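Local coordinates for protein phytase (Debaryomyces castellii, PDB 2GFI) that releases phosphate from phytate (inositol hexakisphosphate) as a 3-phytase of the histidine acid phosphatase family, at residues 9-14 with 31-36; 232-237 with 273-278; 57-62 with 380-385; 39-44 with 262-267. All coordinates share one frame; numbering follows the deposited sequence.

Interaction 1 (9-14 with 31-36)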
loop_
_atom_site.group_PDB
_atom_site.type_symbol
_atom_site.label_atom_id
_atom_site.label_comp_id
_atom_site.label_asym_id
_atom_site.label_seq_id
_atom_site.Cartn_x
_atom_site.Cartn_y
_atom_site.Cartn_z
ATOM N N LEU A 9 6.917 9.658 -1.248
ATOM C CA LEU A 9 7.264 10.534 -0.135
ATOM C C LEU A 9 8.130 9.818 0.878
ATOM O O LEU A 9 8.566 10.421 1.853
ATOM C CB LEU A 9 5.992 11.055 0.540
ATOM C CG LEU A 9 5.059 11.827 -0.379
ATOM C CD1 LEU A 9 3.706 12.109 0.266
ATOM C CD2 LEU A 9 5.763 13.139 -0.790
ATOM N N LEU A 10 8.392 8.533 0.648
ATOM C CA LEU A 10 9.039 7.709 1.670
ATOM C C LEU A 10 10.541 7.609 1.439
ATOM O O LEU A 10 11.004 7.298 0.351
ATOM C CB LEU A 10 8.417 6.303 1.751
ATOM C CG LEU A 10 6.914 6.277 2.017
ATOM C CD1 LEU A 10 6.400 4.856 1.893
ATOM C CD2 LEU A 10 6.570 6.882 3.383
ATOM N N LEU A 11 11.269 7.854 2.505
ATOM C CA LEU A 11 12.715 7.759 2.552
ATOM C C LEU A 11 13.136 6.349 2.980
ATOM O O LEU A 11 13.954 6.166 3.901
ATOM C CB LEU A 11 13.209 8.792 3.560
ATOM C CG LEU A 11 13.661 10.193 3.105
ATOM C CD1 LEU A 11 13.535 10.522 1.650
ATOM C CD2 LEU A 11 13.184 11.328 4.045
ATOM N N VAL A 12 12.549 5.360 2.327
ATOM C CA VAL A 12 12.853 3.953 2.570
ATOM C C VAL A 12 12.404 3.205 1.329
ATOM O O VAL A 12 11.417 3.612 0.674
ATOM C CB VAL A 12 12.096 3.419 3.805
ATOM C CG1 VAL A 12 10.545 3.289 3.504
ATOM C CG2 VAL A 12 12.722 2.096 4.336
ATOM N N GLY A 13 13.091 2.122 0.986
ATOM C CA GLY A 13 12.619 1.289 -0.107
ATOM C C GLY A 13 11.967 0.010 0.386
ATOM O O GLY A 13 11.502 -0.079 1.536
ATOM N N GLN A 14 11.975 -1.008 -0.480
ATOM C CA GLN A 14 11.217 -2.211 -0.258
ATOM C C GLN A 14 11.826 -3.118 0.801
ATOM O O GLN A 14 11.151 -4.031 1.298
ATOM C CB GLN A 14 11.035 -2.952 -1.575
ATOM C CG GLN A 14 10.418 -2.098 -2.656
ATOM C CD GLN A 14 9.158 -1.434 -2.177
ATOM O OE1 GLN A 14 9.063 -0.181 -2.165
ATOM N NE2 GLN A 14 8.183 -2.242 -1.761
ATOM N N TYR A 31 9.175 7.290 7.732
ATOM C CA TYR A 31 10.147 7.681 6.712
ATOM C C TYR A 31 9.605 8.739 5.756
ATOM O O TYR A 31 10.256 9.102 4.801
ATOM C CB TYR A 31 10.578 6.465 5.898
ATOM C CG TYR A 31 11.369 5.451 6.667
ATOM C CD1 TYR A 31 12.638 5.743 7.149
ATOM C CD2 TYR A 31 10.853 4.160 6.892
ATOM C CE1 TYR A 31 13.380 4.781 7.833
ATOM C CE2 TYR A 31 11.578 3.198 7.545
ATOM C CZ TYR A 31 12.838 3.516 8.004
ATOM O OH TYR A 31 13.543 2.561 8.666
ATOM N N ASN A 32 8.399 9.198 5.996
ATOM C CA ASN A 32 7.821 10.163 5.131
ATOM C C ASN A 32 8.570 11.509 5.213
ATOM O O ASN A 32 8.683 12.086 6.300
ATOM C CB ASN A 32 6.315 10.310 5.421
ATOM C CG ASN A 32 5.593 11.009 4.298
ATOM O OD1 ASN A 32 5.947 12.133 3.945
ATOM N ND2 ASN A 32 4.597 10.347 3.703
ATOM N N ILE A 33 9.057 11.969 4.052
ATOM C CA ILE A 33 9.861 13.184 3.859
ATOM C C ILE A 33 9.128 14.406 4.462
ATOM O O ILE A 33 9.739 15.258 5.121
ATOM C CB ILE A 33 10.187 13.312 2.297
ATOM C CG1 ILE A 33 11.300 14.318 1.920
ATOM C CG2 ILE A 33 8.991 13.667 1.492
ATOM C CD1 ILE A 33 12.178 14.645 3.030
ATOM N N ILE A 34 7.806 14.475 4.257
ATOM C CA ILE A 34 7.015 15.545 4.820
ATOM C C ILE A 34 7.283 15.764 6.308
ATOM O O ILE A 34 7.332 16.920 6.762
ATOM C CB ILE A 34 5.522 15.324 4.569
ATOM C CG1 ILE A 34 5.259 15.264 3.073
ATOM C CG2 ILE A 34 4.703 16.448 5.202
ATOM C CD1 ILE A 34 3.837 14.933 2.713
ATOM N N ARG A 35 7.468 14.681 7.058
ATOM C CA ARG A 35 7.574 14.809 8.495
ATOM C C ARG A 35 8.877 15.496 8.897
ATOM O O ARG A 35 9.004 15.919 10.037
ATOM C CB ARG A 35 7.323 13.464 9.248
ATOM C CG ARG A 35 5.839 13.022 9.152
ATOM C CD ARG A 35 5.107 12.533 10.447
ATOM N NE ARG A 35 3.780 11.939 10.124
ATOM C CZ ARG A 35 3.668 10.801 9.381
ATOM N NH1 ARG A 35 4.791 10.197 8.931
ATOM N NH2 ARG A 35 2.477 10.254 9.084
ATOM N N PHE A 36 9.813 15.632 7.948
ATOM C CA PHE A 36 11.108 16.260 8.229
ATOM C C PHE A 36 11.248 17.635 7.633
ATOM O O PHE A 36 12.310 18.281 7.794
ATOM C CB PHE A 36 12.260 15.368 7.772
ATOM C CG PHE A 36 12.148 13.981 8.294
ATOM C CD1 PHE A 36 12.070 13.760 9.663
ATOM C CD2 PHE A 36 12.032 12.911 7.427
ATOM C CE1 PHE A 36 11.903 12.491 10.163
ATOM C CE2 PHE A 36 11.877 11.618 7.930
ATOM C CZ PHE A 36 11.798 11.412 9.291
#

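Interaction 2 (232-237 with 273-278)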
loop_
_atom_site.group_PDB
_atom_site.type_symbol
_atom_site.label_atom_id
_atom_site.label_comp_id
_atom_site.label_asym_id
_atom_site.label_seq_id
_atom_site.Cartn_x
_atom_site.Cartn_y
_atom_site.Cartn_z
ATOM N N THR A 232 27.418 21.454 7.425
ATOM C CA THR A 232 28.787 21.433 6.967
ATOM C C THR A 232 29.104 20.125 6.275
ATOM O O THR A 232 29.740 20.119 5.210
ATOM C CB THR A 232 29.686 21.631 8.137
ATOM O OG1 THR A 232 29.330 22.872 8.757
ATOM C CG2 THR A 232 31.135 21.828 7.669
ATOM N N LYS A 233 28.639 19.020 6.853
ATOM C CA LYS A 233 28.907 17.728 6.265
ATOM C C LYS A 233 28.198 17.619 4.936
ATOM O O LYS A 233 28.776 17.118 3.978
ATOM C CB LYS A 233 28.493 16.580 7.187
ATOM C CG LYS A 233 29.282 16.525 8.503
ATOM C CD LYS A 233 28.680 15.494 9.452
ATOM C CE LYS A 233 29.700 14.996 10.455
ATOM N NZ LYS A 233 29.850 15.998 11.557
ATOM N N ALA A 234 26.961 18.107 4.868
ATOM C CA ALA A 234 26.212 18.005 3.621
ATOM C C ALA A 234 26.966 18.820 2.560
ATOM O O ALA A 234 27.308 18.288 1.514
ATOM C CB ALA A 234 24.792 18.492 3.804
ATOM N N LEU A 235 27.286 20.079 2.887
ATOM C CA LEU A 235 28.071 20.960 2.036
ATOM C C LEU A 235 29.378 20.333 1.564
ATOM O O LEU A 235 29.677 20.335 0.379
ATOM C CB LEU A 235 28.348 22.284 2.763
ATOM C CG LEU A 235 28.986 23.405 1.936
ATOM C CD1 LEU A 235 28.155 23.733 0.667
ATOM C CD2 LEU A 235 29.158 24.617 2.784
ATOM N N ASN A 236 30.147 19.781 2.489
ATOM C CA ASN A 236 31.405 19.135 2.109
ATOM C C ASN A 236 31.166 18.006 1.166
ATOM O O ASN A 236 31.987 17.771 0.291
ATOM C CB ASN A 236 32.191 18.632 3.326
ATOM C CG ASN A 236 32.686 19.745 4.173
ATOM O OD1 ASN A 236 32.801 20.865 3.711
ATOM N ND2 ASN A 236 32.961 19.462 5.427
ATOM N N ARG A 237 30.045 17.305 1.313
ATOM C CA ARG A 237 29.723 16.240 0.360
ATOM C C ARG A 237 29.468 16.804 -1.037
ATOM O O ARG A 237 29.885 16.232 -2.052
ATOM C CB ARG A 237 28.545 15.404 0.841
ATOM C CG ARG A 237 28.293 14.153 0.030
ATOM C CD ARG A 237 27.198 13.243 0.667
ATOM N NE ARG A 237 25.888 13.900 0.728
ATOM C CZ ARG A 237 25.265 14.345 1.820
ATOM N NH1 ARG A 237 25.799 14.203 3.044
ATOM N NH2 ARG A 237 24.066 14.939 1.685
ATOM N N ASP A 273 16.397 15.053 -3.130
ATOM C CA ASP A 273 17.290 13.874 -3.233
ATOM C C ASP A 273 18.685 14.066 -2.744
ATOM O O ASP A 273 19.462 13.133 -2.782
ATOM C CB ASP A 273 17.377 13.404 -4.657
ATOM C CG ASP A 273 16.055 13.129 -5.209
ATOM O OD1 ASP A 273 15.148 12.775 -4.402
ATOM O OD2 ASP A 273 15.814 13.250 -6.413
ATOM N N ILE A 274 19.013 15.261 -2.292
ATOM C CA ILE A 274 20.427 15.566 -1.991
ATOM C C ILE A 274 20.753 15.336 -0.523
ATOM O O ILE A 274 21.906 15.418 -0.115
ATOM C CB ILE A 274 20.748 17.017 -2.410
ATOM C CG1 ILE A 274 20.088 18.010 -1.454
ATOM C CG2 ILE A 274 20.347 17.247 -3.884
ATOM C CD1 ILE A 274 20.529 19.476 -1.677
ATOM N N PHE A 275 19.730 15.032 0.278
ATOM C CA PHE A 275 19.965 14.861 1.724
ATOM C C PHE A 275 19.768 13.428 2.190
ATOM O O PHE A 275 18.952 12.670 1.610
ATOM C CB PHE A 275 19.076 15.823 2.538
ATOM C CG PHE A 275 19.422 17.264 2.338
ATOM C CD1 PHE A 275 20.703 17.731 2.667
ATOM C CD2 PHE A 275 18.495 18.150 1.807
ATOM C CE1 PHE A 275 21.045 19.041 2.494
ATOM C CE2 PHE A 275 18.837 19.483 1.623
ATOM C CZ PHE A 275 20.109 19.927 1.975
ATOM N N THR A 276 20.499 13.076 3.238
ATOM C CA THR A 276 20.316 11.804 3.911
ATOM C C THR A 276 19.206 11.953 4.917
ATOM O O THR A 276 18.919 13.065 5.338
ATOM C CB THR A 276 21.592 11.360 4.633
ATOM O OG1 THR A 276 21.922 12.302 5.666
ATOM C CG2 THR A 276 22.808 11.311 3.657
ATOM N N ASN A 277 18.598 10.829 5.321
ATOM C CA ASN A 277 17.588 10.841 6.385
ATOM C C ASN A 277 18.105 11.544 7.631
ATOM O O ASN A 277 17.404 12.324 8.275
ATOM C CB ASN A 277 17.171 9.407 6.742
ATOM C CG ASN A 277 16.319 8.781 5.678
ATOM O OD1 ASN A 277 16.508 9.052 4.482
ATOM N ND2 ASN A 277 15.358 7.958 6.092
ATOM N N GLU A 278 19.359 11.277 7.952
ATOM C CA GLU A 278 19.956 11.831 9.146
ATOM C C GLU A 278 20.026 13.377 9.075
ATOM O O GLU A 278 19.860 14.038 10.072
ATOM C CB GLU A 278 21.290 11.142 9.377
ATOM C CG GLU A 278 22.273 11.913 10.234
ATOM C CD GLU A 278 23.481 11.083 10.622
ATOM O OE1 GLU A 278 23.960 10.264 9.788
ATOM O OE2 GLU A 278 23.940 11.256 11.775
#

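Interaction 3 (57-62 with 380-385)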
loop_
_atom_site.group_PDB
_atom_site.type_symbol
_atom_site.label_atom_id
_atom_site.label_comp_id
_atom_site.label_asym_id
_atom_site.label_seq_id
_atom_site.Cartn_x
_atom_site.Cartn_y
_atom_site.Cartn_z
ATOM N N ASP A 57 -20.179 5.071 18.553
ATOM C CA ASP A 57 -21.524 4.504 18.676
ATOM C C ASP A 57 -22.247 4.982 19.918
ATOM O O ASP A 57 -21.654 5.040 20.999
ATOM C CB ASP A 57 -21.441 2.968 18.695
ATOM C CG ASP A 57 -20.883 2.405 17.401
ATOM O OD1 ASP A 57 -20.782 3.168 16.392
ATOM O OD2 ASP A 57 -20.507 1.200 17.298
ATOM N N GLN A 58 -23.525 5.316 19.756
ATOM C CA GLN A 58 -24.349 5.843 20.865
ATOM C C GLN A 58 -23.976 7.286 21.192
ATOM O O GLN A 58 -24.332 7.793 22.258
ATOM C CB GLN A 58 -24.221 4.993 22.167
ATOM C CG GLN A 58 -24.290 3.440 22.010
ATOM C CD GLN A 58 -25.658 2.946 21.567
ATOM O OE1 GLN A 58 -25.844 2.566 20.389
ATOM N NE2 GLN A 58 -26.632 2.953 22.506
ATOM N N CYS A 59 -23.223 7.943 20.316
ATOM C CA CYS A 59 -22.892 9.353 20.512
ATOM C C CYS A 59 -23.457 10.122 19.370
ATOM O O CYS A 59 -23.498 9.637 18.244
ATOM C CB CYS A 59 -21.392 9.613 20.639
ATOM S SG CYS A 59 -20.718 8.960 22.163
ATOM N N THR A 60 -23.924 11.316 19.687
ATOM C CA THR A 60 -24.550 12.163 18.713
ATOM C C THR A 60 -23.785 13.459 18.659
ATOM O O THR A 60 -23.537 14.095 19.698
ATOM C CB THR A 60 -26.034 12.379 19.072
ATOM O OG1 THR A 60 -26.675 11.092 19.076
ATOM C CG2 THR A 60 -26.765 13.121 17.925
ATOM N N LEU A 61 -23.366 13.797 17.440
ATOM C CA LEU A 61 -22.699 15.054 17.156
ATOM C C LEU A 61 -23.524 16.245 17.625
ATOM O O LEU A 61 -24.705 16.359 17.297
ATOM C CB LEU A 61 -22.438 15.192 15.640
ATOM C CG LEU A 61 -21.042 14.825 15.172
ATOM C CD1 LEU A 61 -21.015 14.878 13.692
ATOM C CD2 LEU A 61 -19.989 15.748 15.793
ATOM N N GLU A 62 -22.873 17.151 18.338
ATOM C CA GLU A 62 -23.513 18.392 18.764
ATOM C C GLU A 62 -22.881 19.611 18.130
ATOM O O GLU A 62 -23.586 20.546 17.784
ATOM C CB GLU A 62 -23.466 18.529 20.276
ATOM C CG GLU A 62 -24.376 17.559 20.999
ATOM C CD GLU A 62 -24.218 17.712 22.489
ATOM O OE1 GLU A 62 -23.101 17.536 22.973
ATOM O OE2 GLU A 62 -25.206 18.042 23.172
ATOM N N TYR A 380 -19.855 15.916 21.213
ATOM C CA TYR A 380 -20.948 14.995 20.998
ATOM C C TYR A 380 -21.547 14.527 22.307
ATOM O O TYR A 380 -20.891 14.522 23.359
ATOM C CB TYR A 380 -20.511 13.773 20.152
ATOM C CG TYR A 380 -19.214 13.097 20.580
ATOM C CD1 TYR A 380 -19.138 12.345 21.762
ATOM C CD2 TYR A 380 -18.070 13.205 19.780
ATOM C CE1 TYR A 380 -17.938 11.740 22.149
ATOM C CE2 TYR A 380 -16.893 12.590 20.116
ATOM C CZ TYR A 380 -16.815 11.855 21.299
ATOM O OH TYR A 380 -15.623 11.244 21.620
ATOM N N ALA A 381 -22.797 14.112 22.212
ATOM C CA ALA A 381 -23.579 13.723 23.369
ATOM C C ALA A 381 -23.565 12.222 23.470
ATOM O O ALA A 381 -23.842 11.506 22.502
ATOM C CB ALA A 381 -25.047 14.236 23.236
ATOM N N CYS A 382 -23.284 11.736 24.654
ATOM C CA CYS A 382 -23.402 10.321 24.896
ATOM C C CYS A 382 -24.236 10.234 26.153
ATOM O O CYS A 382 -23.791 10.682 27.220
ATOM C CB CYS A 382 -22.028 9.701 25.118
ATOM S SG CYS A 382 -22.161 7.971 25.588
ATOM N N GLY A 383 -25.448 9.696 26.029
ATOM C CA GLY A 383 -26.389 9.738 27.150
ATOM C C GLY A 383 -26.754 11.164 27.539
ATOM O O GLY A 383 -27.130 11.967 26.695
ATOM N N ASN A 384 -26.633 11.495 28.815
ATOM C CA ASN A 384 -27.024 12.843 29.274
ATOM C C ASN A 384 -25.812 13.751 29.497
ATOM O O ASN A 384 -25.899 14.803 30.154
ATOM C CB ASN A 384 -27.916 12.756 30.533
ATOM C CG ASN A 384 -27.132 12.358 31.787
ATOM O OD1 ASN A 384 -26.188 11.528 31.734
ATOM N ND2 ASN A 384 -27.507 12.965 32.929
ATOM N N GLU A 385 -24.679 13.321 28.940
ATOM C CA GLU A 385 -23.425 14.054 29.051
ATOM C C GLU A 385 -22.935 14.485 27.678
ATOM O O GLU A 385 -23.170 13.798 26.688
ATOM C CB GLU A 385 -22.370 13.202 29.743
ATOM C CG GLU A 385 -22.740 12.776 31.146
ATOM C CD GLU A 385 -22.906 13.947 32.100
ATOM O OE1 GLU A 385 -22.262 15.007 31.879
ATOM O OE2 GLU A 385 -23.685 13.806 33.081
#

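Interaction 4 (39-44 with 262-267)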
loop_
_atom_site.group_PDB
_atom_site.type_symbol
_atom_site.label_atom_id
_atom_site.label_comp_id
_atom_site.label_asym_id
_atom_site.label_seq_id
_atom_site.Cartn_x
_atom_site.Cartn_y
_atom_site.Cartn_z
ATOM N N GLY A 39 6.656 21.359 8.256
ATOM C CA GLY A 39 5.354 21.944 7.919
ATOM C C GLY A 39 5.315 22.653 6.577
ATOM O O GLY A 39 4.275 23.161 6.177
ATOM N N ALA A 40 6.420 22.673 5.850
ATOM C CA ALA A 40 6.475 23.396 4.580
ATOM C C ALA A 40 5.955 22.551 3.439
ATOM O O ALA A 40 5.456 23.076 2.435
ATOM C CB ALA A 40 7.921 23.835 4.278
ATOM N N ALA A 41 6.131 21.238 3.572
ATOM C CA ALA A 41 5.835 20.298 2.513
ATOM C C ALA A 41 4.311 19.978 2.557
ATOM O O ALA A 41 3.595 20.580 3.367
ATOM C CB ALA A 41 6.713 19.051 2.665
ATOM N N PRO A 42 3.797 19.089 1.699
ATOM C CA PRO A 42 2.359 18.830 1.678
ATOM C C PRO A 42 1.751 18.353 3.015
ATOM O O PRO A 42 2.478 17.942 3.944
ATOM C CB PRO A 42 2.193 17.788 0.556
ATOM C CG PRO A 42 3.370 18.096 -0.373
ATOM C CD PRO A 42 4.491 18.350 0.629
ATOM N N TYR A 43 0.416 18.419 3.082
ATOM C CA TYR A 43 -0.318 17.898 4.217
ATOM C C TYR A 43 0.102 16.470 4.529
ATOM O O TYR A 43 0.339 15.660 3.615
ATOM C CB TYR A 43 -1.831 17.890 3.926
ATOM C CG TYR A 43 -2.611 17.391 5.105
ATOM C CD1 TYR A 43 -2.616 18.094 6.300
ATOM C CD2 TYR A 43 -3.316 16.195 5.035
ATOM C CE1 TYR A 43 -3.319 17.622 7.395
ATOM C CE2 TYR A 43 -4.028 15.726 6.115
ATOM C CZ TYR A 43 -4.020 16.428 7.286
ATOM O OH TYR A 43 -4.735 15.911 8.370
ATOM N N ILE A 44 0.184 16.169 5.824
ATOM C CA ILE A 44 0.289 14.801 6.270
ATOM C C ILE A 44 -0.476 14.652 7.573
ATOM O O ILE A 44 -0.477 15.550 8.415
ATOM C CB ILE A 44 1.796 14.380 6.419
ATOM C CG1 ILE A 44 1.925 12.854 6.453
ATOM C CG2 ILE A 44 2.439 15.095 7.606
ATOM C CD1 ILE A 44 3.349 12.351 6.309
ATOM N N GLU A 262 9.485 22.927 -3.742
ATOM C CA GLU A 262 9.444 22.378 -5.083
ATOM C C GLU A 262 8.532 21.145 -5.152
ATOM O O GLU A 262 7.830 20.905 -6.165
ATOM C CB GLU A 262 10.851 21.983 -5.537
ATOM C CG GLU A 262 10.890 21.605 -7.011
ATOM C CD GLU A 262 12.308 21.510 -7.523
ATOM O OE1 GLU A 262 13.142 20.844 -6.870
ATOM O OE2 GLU A 262 12.588 22.107 -8.581
ATOM N N LEU A 263 8.565 20.355 -4.077
ATOM C CA LEU A 263 7.607 19.273 -3.901
ATOM C C LEU A 263 6.153 19.804 -3.962
ATOM O O LEU A 263 5.360 19.329 -4.780
ATOM C CB LEU A 263 7.898 18.532 -2.579
ATOM C CG LEU A 263 6.967 17.381 -2.165
ATOM C CD1 LEU A 263 6.975 16.241 -3.185
ATOM C CD2 LEU A 263 7.467 16.851 -0.822
ATOM N N ASN A 264 5.824 20.811 -3.147
ATOM C CA ASN A 264 4.506 21.456 -3.215
ATOM C C ASN A 264 4.181 21.909 -4.631
ATOM O O ASN A 264 3.117 21.620 -5.173
ATOM C CB ASN A 264 4.459 22.702 -2.328
ATOM C CG ASN A 264 4.438 22.385 -0.890
ATOM O OD1 ASN A 264 4.378 21.221 -0.507
ATOM N ND2 ASN A 264 4.476 23.417 -0.060
ATOM N N VAL A 265 5.121 22.600 -5.243
ATOM C CA VAL A 265 4.842 23.241 -6.519
ATOM C C VAL A 265 4.801 22.284 -7.696
ATOM O O VAL A 265 3.918 22.386 -8.547
ATOM C CB VAL A 265 5.820 24.413 -6.766
ATOM C CG1 VAL A 265 5.701 24.911 -8.222
ATOM C CG2 VAL A 265 5.542 25.533 -5.751
ATOM N N LYS A 266 5.772 21.382 -7.758
ATOM C CA LYS A 266 5.995 20.510 -8.911
ATOM C C LYS A 266 5.482 19.089 -8.686
ATOM O O LYS A 266 5.249 18.354 -9.649
ATOM C CB LYS A 266 7.496 20.423 -9.210
ATOM C CG LYS A 266 8.178 21.777 -9.474
ATOM C CD LYS A 266 7.676 22.464 -10.753
ATOM C CE LYS A 266 8.124 21.715 -12.003
ATOM N NZ LYS A 266 7.825 22.634 -13.167
ATOM N N GLY A 267 5.350 18.682 -7.428
ATOM C CA GLY A 267 4.877 17.335 -7.124
ATOM C C GLY A 267 6.008 16.372 -6.938
ATOM O O GLY A 267 5.774 15.194 -6.681
#

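Interaction 1 (9-14 with 31-36)
Tyr31 meets both Leu11 and Val12, and its side chain can be traced outward one atom at a time. Tyr31 CB packs on Leu11 CB, 4.2 Å away. With CG anti to the carbonyl carbon (chi1 -67°), the ring swings against Val12: Tyr31 CG is 3.6 Å from Val12 CB, and Tyr31 CD2 only 3.4 Å from that same atom. On the other branch CD1 lies by Leu11 O, which stands oblique to the ring. Farther out, Tyr31 CE2 reaches Val12 CG2 at 3.6 Å, and CZ borders the same methyl. Val12 thus makes a CH-pi contact over one face, shifted toward the rim. A serine in place of Tyr31 would probably strip Val12 of the aromatic face it rests on and leave a gap where the ring had packed.

The backbones form a single beta bridge, Leu10 with Asn32, framed by Leu11 N to Tyr31 O (2.8 Å) and a nearly straight bond (177°) from Ile33 N to Leu9 O (2.7 Å). Asn32 OD1 accepts from Ile34 N in an Asx turn, while its amide runs alongside Leu9, ND2 to Leu9 CB 3.5 Å. Leu11 CD2 touches Ile33 CD1 (3.6 Å) and the edge of Phe36; Phe280 of helix 277-295 packs on all three residues.

Interaction 2 (232-237 with 273-278)
Arg237 sends its chain off helix 229-241 with CG anti to the backbone N (chi1 -171°), then bends at chi3 (63°), and this course brings NH2 to the carbonyl oxygen of Ile274. Across the contact Phe275 carries CG anti to its own carbonyl carbon, a setting that directs the ring edge at Ala234.

The hydrogen bond from Arg237 NH2 to Ile274 O measures 2.9 Å and is noticeably bent, 141° at the hydrogen. Its acceptor lies at the edge of the guanidinium, almost within the plane, and the donor in turn lies in the carbonyl plane. Over one guanidinium face comes a methyl, Thr276 CG2, 4.2 Å from Arg237 NH1. The strongest polar partner of this arginine is Glu100, which makes a salt bridge with NE; Glu279 makes a second with NH1. A methionine in its place would probably leave both carboxylates without their cationic mate and Ile274 O without this donor.

The apolar half of the contact is small. Ala234 CB meets the Phe275 edge at CE1, 4.0 Å away, while Ile274 CG1 covers the centre of a ring face; Phe256 also stacks with this ring.

Thr276 occupies the N-cap of helix 277-295. Its side chain caps a backbone N in the first turn and its own backbone N donates to Glu279 OE1, an arrangement consistent with a capping box, here tied to a neighbouring helix through the arginine shared with Glu279.

Interaction 3 (57-62 with 380-385)
Thr60 O accepts the shortest polar bond of this contact, from Ala381 N at 2.6 Å and close to straight (165°). The return bond, Thr60 N to Ala381 O, is 2.8 Å, so the two residues make a hydrogen-bonded antiparallel pair. It joins strand 59-69 to strand 374-382 in the mixed sheet of the histidine phosphatase fold; the short segments run at 151° to each other. Beyond Cys382 a type II' turn, with Gly383 at its positive-phi position, leads into strand 385-392, so that strands 374-382 and 385-392 form a beta hairpin.

Side chains sort by sheet face. On the face of Thr60 and Ala381, the extended Glu62 lies along the alanine, Glu62 CD to Ala381 CB 3.7 Å, and the carboxylate finds its stronger partner in Ser386, whose OG bonds to OE1.

The opposite face carries Cys59, Leu61, Tyr380 and Cys382. Tyr380 CG sits between the backbone N and the carbonyl carbon (chi1 47°), and the ring comes up beside Cys59, CD1 to Cys59 CB 3.7 Å; its hydroxyl is bonded to Pro406 O. Cys59 SG stands obliquely to this ring, 4.6 Å from the centroid. A disulfide between Cys59 and Cys382 is known for this protein but is absent here: Cys59 SG and Cys382 SG stay 3.8 Å apart.

Interaction 4 (39-44 with 262-267)
The Asn264 amide meets the peptide group that joins Ala41 to Pro42: OD1 stands over one face of that peptide, 3.1 Å from Pro42 N. There is no hydrogen between these two atoms to share, so this is close polar packing and not a bond. The same oxygen also lies 3.1 Å from Pro42 CD, the ring carbon bonded to that nitrogen. Leu263 approaches differently, near the peptide plane and at its proline edge, where Leu263 CD2 touches Pro42 CD at 3.6 Å; the leucine and proline side chains cross at about a right angle. Ala41 CB adds a looser apolar contact with the same methyl, 4.2 Å from Leu263 CD2.

The other limb of the amide does the bonding. Asn264 CG lies anti to the carbonyl carbon (chi1 -72°), and ND2 thereby reaches the carbonyl oxygen of Ala40 at 2.7 Å, with the acceptor tilted 22° from the amide plane. Both ends of this bond have a second partner: ND2 donates also to Arg73 O, and Ala40 O accepts as well from Gln371 NE2. The buried amide nitrogen is therefore engaged on two carbonyls. Gln25 of a second subunit packs on Pro42.

Helix 249-266 is in this way joined to the loop 39-44 beside the predicted active site. Arg73 belongs to the RHGxRxP signature of histidine acid phosphatases, and the Asn264 side chain lies about 8 Å from that of His70, the predicted nucleophile.

How the interactions relate
Interactions 1, 2 and 4 form a connected group, whereas interaction 3 stands apart. Interaction 1 meets interaction 2 where Leu11 O and Asn277 ND2 lie 3.2 Å apart, a probable hydrogen bond, and meets interaction 4 where Asn32 CG packs 3.3 Å from Ile44 CD1. Interactions 2 and 4 do not touch, their nearest atoms being about 8 Å apart, yet helix 249-266 lies in the chain between the two helices of interaction 2. Interaction 4 is the contact beside the predicted active site, with the Ala40 side chain also about 8 Å from that of Asp333. Interaction 3, its centre 38 Å from that of interaction 4, lies across the chain's centre from interactions 2 and 4.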